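Local coordinates for protein 3-oxo-tetronate kinase (Haemophilus influenzae, PDB 1YZY) that catalyses the ATP-dependent phosphorylation of 3-oxo-tetronate to 3-oxo-tetronate 4-phosphate, as a member of the four-carbon acid sugar kinase family, at residues I122-S135 with T145-D157. Residues are numbered along the deposited sequence; the frame is centred on the assembly and turned at random.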
loop_
_atom_site.group_PDB
_atom_site.type_symbol
_atom_site.label_atom_id
_atom_site.label_comp_id
_atom_site.label_asym_id
_atom_site.label_seq_id
_atom_site.Cartn_x
_atom_site.Cartn_y
_atom_site.Cartn_z
ATOM N N ILE A 122 17.172 13.509 -3.792
ATOM C CA ILE A 122 18.191 13.646 -2.752
ATOM C C ILE A 122 19.503 14.168 -3.331
ATOM O O ILE A 122 20.163 13.456 -4.091
ATOM C CB ILE A 122 18.527 12.272 -2.100
ATOM C CG1 ILE A 122 17.302 11.639 -1.438
ATOM C CG2 ILE A 122 19.669 12.411 -1.094
ATOM C CD1 ILE A 122 17.572 10.217 -0.986
ATOM N N PHE A 123 19.870 15.407 -3.017
ATOM C CA PHE A 123 21.150 15.929 -3.489
ATOM C C PHE A 123 22.010 16.369 -2.305
ATOM O O PHE A 123 21.615 17.234 -1.518
ATOM C CB PHE A 123 20.998 17.075 -4.493
ATOM C CG PHE A 123 22.317 17.533 -5.081
ATOM C CD1 PHE A 123 23.064 16.681 -5.894
ATOM C CD2 PHE A 123 22.839 18.790 -4.770
ATOM C CE1 PHE A 123 24.318 17.068 -6.387
ATOM C CE2 PHE A 123 24.087 19.183 -5.257
ATOM C CZ PHE A 123 24.828 18.319 -6.065
ATOM N N ASN A 124 23.211 15.800 -2.232
ATOM C CA ASN A 124 24.164 16.072 -1.155
ATOM C C ASN A 124 23.567 15.574 0.156
ATOM O O ASN A 124 23.879 16.080 1.236
ATOM C CB ASN A 124 24.510 17.570 -1.062
ATOM C CG ASN A 124 25.843 17.917 -1.723
ATOM O OD1 ASN A 124 26.758 17.092 -1.801
ATOM N ND2 ASN A 124 25.953 19.148 -2.195
ATOM N N GLY A 125 22.730 14.544 0.049
ATOM C CA GLY A 125 22.098 13.984 1.226
ATOM C C GLY A 125 20.892 14.769 1.690
ATOM O O GLY A 125 20.258 14.384 2.666
ATOM N N TYR A 126 20.602 15.886 1.028
ATOM C CA TYR A 126 19.448 16.714 1.373
ATOM C C TYR A 126 18.228 16.228 0.592
ATOM O O TYR A 126 18.306 16.043 -0.627
ATOM C CB TYR A 126 19.690 18.184 1.005
ATOM C CG TYR A 126 20.761 18.886 1.797
ATOM C CD1 TYR A 126 20.426 19.782 2.810
ATOM C CD2 TYR A 126 22.113 18.667 1.525
ATOM C CE1 TYR A 126 21.412 20.445 3.537
ATOM C CE2 TYR A 126 23.108 19.325 2.241
ATOM C CZ TYR A 126 22.754 20.215 3.247
ATOM O OH TYR A 126 23.735 20.888 3.951
ATOM N N LEU A 127 17.102 16.054 1.281
ATOM C CA LEU A 127 15.877 15.604 0.633
ATOM C C LEU A 127 15.057 16.785 0.145
ATOM O O LEU A 127 14.865 17.771 0.865
ATOM C CB LEU A 127 15.037 14.739 1.585
ATOM C CG LEU A 127 13.734 14.119 1.060
ATOM C CD1 LEU A 127 14.027 13.081 -0.012
ATOM C CD2 LEU A 127 12.985 13.463 2.211
ATOM N N PHE A 128 14.623 16.700 -1.105
ATOM C CA PHE A 128 13.799 17.732 -1.704
ATOM C C PHE A 128 12.423 17.131 -1.950
ATOM O O PHE A 128 12.291 15.940 -2.222
ATOM C CB PHE A 128 14.411 18.223 -3.029
ATOM C CG PHE A 128 15.648 19.074 -2.853
ATOM C CD1 PHE A 128 15.564 20.465 -2.891
ATOM C CD2 PHE A 128 16.892 18.487 -2.632
ATOM C CE1 PHE A 128 16.696 21.260 -2.711
ATOM C CE2 PHE A 128 18.037 19.272 -2.449
ATOM C CZ PHE A 128 17.934 20.661 -2.488
ATOM N N VAL A 129 11.398 17.947 -1.755
ATOM C CA VAL A 129 10.022 17.530 -1.969
ATOM C C VAL A 129 9.442 18.511 -3.002
ATOM O O VAL A 129 8.925 19.596 -2.760
ATOM C CB VAL A 129 9.159 17.772 -0.710
ATOM C CG1 VAL A 129 7.702 17.462 -1.006
ATOM C CG2 VAL A 129 9.649 16.892 0.423
ATOM N N GLY A 130 9.572 18.032 -4.231
ATOM C CA GLY A 130 9.234 18.736 -5.443
ATOM C C GLY A 130 10.398 19.691 -5.674
ATOM O O GLY A 130 11.553 19.267 -5.664
ATOM N N ASP A 131 10.100 20.979 -5.813
ATOM C CA ASP A 131 11.122 22.003 -6.051
ATOM C C ASP A 131 11.770 22.599 -4.792
ATOM O O ASP A 131 12.659 23.454 -4.893
ATOM C CB ASP A 131 10.525 23.164 -6.866
ATOM C CG ASP A 131 10.211 22.792 -8.316
ATOM O OD1 ASP A 131 10.714 21.763 -8.824
ATOM O OD2 ASP A 131 9.463 23.559 -8.961
ATOM N N VAL A 132 11.309 22.192 -3.615
ATOM C CA VAL A 132 11.839 22.751 -2.378
ATOM C C VAL A 132 12.438 21.734 -1.420
ATOM O O VAL A 132 12.171 20.537 -1.518
ATOM C CB VAL A 132 10.746 23.552 -1.615
ATOM C CG1 VAL A 132 10.258 24.713 -2.447
ATOM C CG2 VAL A 132 9.578 22.649 -1.241
ATOM N N LEU A 133 13.266 22.227 -0.500
ATOM C CA LEU A 133 13.894 21.394 0.518
ATOM C C LEU A 133 12.778 20.818 1.389
ATOM O O LEU A 133 11.722 21.436 1.528
ATOM C CB LEU A 133 14.808 22.251 1.400
ATOM C CG LEU A 133 16.167 22.690 0.855
ATOM C CD1 LEU A 133 16.620 23.967 1.522
ATOM C CD2 LEU A 133 17.182 21.582 1.055
ATOM N N LEU A 134 13.018 19.642 1.967
ATOM C CA LEU A 134 12.051 18.995 2.854
ATOM C C LEU A 134 11.648 19.978 3.956
ATOM O O LEU A 134 10.472 20.136 4.266
ATOM C CB LEU A 134 12.686 17.760 3.490
ATOM C CG LEU A 134 11.894 17.036 4.581
ATOM C CD1 LEU A 134 10.671 16.353 3.975
ATOM C CD2 LEU A 134 12.802 16.016 5.254
ATOM N N SER A 135 12.649 20.627 4.543
ATOM C CA SER A 135 12.443 21.606 5.602
ATOM C C SER A 135 11.639 22.843 5.171
ATOM O O SER A 135 11.228 23.651 6.015
ATOM C CB SER A 135 13.798 22.033 6.169
ATOM O OG SER A 135 14.678 22.490 5.152
ATOM N N THR A 145 4.695 14.314 12.686
ATOM C CA THR A 145 6.155 14.279 12.523
ATOM C C THR A 145 6.722 15.432 11.677
ATOM O O THR A 145 7.138 15.229 10.528
ATOM C CB THR A 145 6.611 12.938 11.883
ATOM O OG1 THR A 145 5.923 12.738 10.638
ATOM C CG2 THR A 145 6.321 11.767 12.812
ATOM N N PRO A 146 6.729 16.662 12.227
ATOM C CA PRO A 146 7.258 17.809 11.480
ATOM C C PRO A 146 8.752 17.653 11.167
ATOM O O PRO A 146 9.525 17.177 12.007
ATOM C CB PRO A 146 6.977 18.983 12.421
ATOM C CG PRO A 146 7.022 18.357 13.779
ATOM C CD PRO A 146 6.253 17.082 13.557
ATOM N N MET A 147 9.141 18.032 9.950
ATOM C CA MET A 147 10.530 17.927 9.493
ATOM C C MET A 147 11.134 19.311 9.229
ATOM O O MET A 147 10.776 19.985 8.265
ATOM C CB MET A 147 10.593 17.079 8.219
ATOM C CG MET A 147 9.814 15.761 8.277
ATOM S SD MET A 147 10.333 14.621 9.585
ATOM C CE MET A 147 11.851 13.951 8.915
ATOM N N VAL A 148 12.050 19.734 10.092
ATOM C CA VAL A 148 12.679 21.045 9.949
ATOM C C VAL A 148 14.113 21.004 9.434
ATOM O O VAL A 148 14.748 22.044 9.284
ATOM C CB VAL A 148 12.642 21.843 11.271
ATOM C CG1 VAL A 148 11.213 22.190 11.625
ATOM C CG2 VAL A 148 13.290 21.046 12.393
ATOM N N ASP A 149 14.629 19.801 9.208
ATOM C CA ASP A 149 15.981 19.614 8.692
ATOM C C ASP A 149 15.837 18.766 7.429
ATOM O O ASP A 149 15.135 17.760 7.432
ATOM C CB ASP A 149 16.845 18.884 9.731
ATOM C CG ASP A 149 18.347 18.936 9.416
ATOM O OD1 ASP A 149 18.739 19.451 8.348
ATOM O OD2 ASP A 149 19.144 18.453 10.249
ATOM N N ALA A 150 16.460 19.207 6.341
ATOM C CA ALA A 150 16.394 18.489 5.073
ATOM C C ALA A 150 17.554 17.516 4.877
ATOM O O ALA A 150 17.527 16.697 3.965
ATOM C CB ALA A 150 16.331 19.480 3.919
ATOM N N ASN A 151 18.553 17.590 5.753
ATOM C CA ASN A 151 19.741 16.735 5.684
ATOM C C ASN A 151 19.484 15.358 6.310
ATOM O O ASN A 151 19.362 15.228 7.532
ATOM C CB ASN A 151 20.916 17.443 6.383
ATOM C CG ASN A 151 22.249 16.756 6.159
ATOM O OD1 ASN A 151 22.595 15.798 6.832
ATOM N ND2 ASN A 151 23.026 17.280 5.231
ATOM N N LEU A 152 19.447 14.334 5.460
ATOM C CA LEU A 152 19.182 12.962 5.874
ATOM C C LEU A 152 20.172 12.327 6.831
ATOM O O LEU A 152 19.779 11.509 7.667
ATOM C CB LEU A 152 18.973 12.061 4.646
ATOM C CG LEU A 152 17.712 12.356 3.825
ATOM C CD1 LEU A 152 17.788 11.712 2.440
ATOM C CD2 LEU A 152 16.491 11.858 4.588
ATOM N N MET A 153 21.461 12.608 6.652
ATOM C CA MET A 153 22.474 12.054 7.548
ATOM C C MET A 153 22.246 12.606 8.958
ATOM O O MET A 153 22.487 11.915 9.940
ATOM C CB MET A 153 23.892 12.403 7.090
ATOM C CG MET A 153 24.347 11.739 5.803
ATOM S SD MET A 153 23.614 12.477 4.348
ATOM C CE MET A 153 24.360 14.087 4.351
ATOM N N ARG A 154 21.817 13.864 9.039
ATOM C CA ARG A 154 21.549 14.514 10.321
ATOM C C ARG A 154 20.268 13.976 10.950
ATOM O O ARG A 154 20.197 13.797 12.170
ATOM C CB ARG A 154 21.462 16.045 10.170
ATOM C CG ARG A 154 22.818 16.731 9.964
ATOM C CD ARG A 154 22.786 18.209 10.322
ATOM N NE ARG A 154 21.825 18.996 9.539
ATOM C CZ ARG A 154 22.151 19.846 8.567
ATOM N NH1 ARG A 154 23.420 20.031 8.217
ATOM N NH2 ARG A 154 21.208 20.560 7.981
ATOM N N LEU A 155 19.255 13.760 10.114
ATOM C CA LEU A 155 17.976 13.225 10.568
ATOM C C LEU A 155 18.162 11.817 11.106
ATOM O O LEU A 155 17.632 11.475 12.164
ATOM C CB LEU A 155 16.966 13.193 9.422
ATOM C CG LEU A 155 16.450 14.534 8.940
ATOM C CD1 LEU A 155 15.630 14.328 7.686
ATOM C CD2 LEU A 155 15.643 15.219 10.042
ATOM N N MET A 156 18.900 10.992 10.373
ATOM C CA MET A 156 19.125 9.628 10.813
ATOM C C MET A 156 20.003 9.556 12.062
ATOM O O MET A 156 19.751 8.742 12.958
ATOM C CB MET A 156 19.735 8.789 9.687
ATOM C CG MET A 156 19.963 7.317 10.068
ATOM S SD MET A 156 18.476 6.346 10.388
ATOM C CE MET A 156 19.207 4.728 10.647
ATOM N N ASP A 157 21.033 10.396 12.116
ATOM C CA ASP A 157 21.960 10.413 13.247
ATOM C C ASP A 157 21.273 10.731 14.566
ATOM O O ASP A 157 21.692 10.258 15.623
ATOM C CB ASP A 157 23.088 11.429 13.017
ATOM C CG ASP A 157 24.219 10.888 12.148
ATOM O OD1 ASP A 157 24.208 9.697 11.760
ATOM O OD2 ASP A 157 25.140 11.677 11.859
#
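Asn151 ND2 sits over one face of the Tyr126 ring, 3.5 Å above its plane and offset toward the rim near CZ and CE2, with the amide plane perpendicular to the ring. The rest of that amide is held from the helix side: with CG anti to the backbone N (chi1 -170°), Asn151 OD1 accepts from Arg154 N at 3.0 Å, in the carbonyl plane, and N-caps helix 152-159. The two backbones form a single beta bridge between Tyr126 and Asn151, in which Leu152 N donates to Gly125 O and Leu127 N to Ala150 O (2.8 Å), both nearly straight. These bonds dock the start of the helix on the antiparallel meander 120-133 of the sugar-binding N-terminal domain, away from the predicted ATP-binding residues. Gly125, in the type I' turn between strands 120-123 and 126-129, brings its CA to 3.8 Å from Met153 SD; the Met153 side chain, bent at chi2 and chi3, carries CE to Asn124 O (3.7 Å). Beside Gly125, Leu152 CD1 meets Ile122 CD1 (3.7 Å), the two side chains crossing at about a right angle, and Val195 of strand 193-196 touches both residues. Farther along, the methyl of Ala150 nestles among Leu133 CD2, Leu134 CB and Ser135 OG. Leu134 reaches with CD2 to Met147 CB at 3.8 Å and to Leu155 CD1. Asp149 forms a salt bridge with Arg154, gripped side-on: NE meets the syn lone pair of OD2 and NH2 meets OD1 (2.7 Å). Asp149 OD1 also receives Asn151 N from above the carboxylate plane, closing an Asx turn, while Asn151 CB packs against one face of the guanidinium.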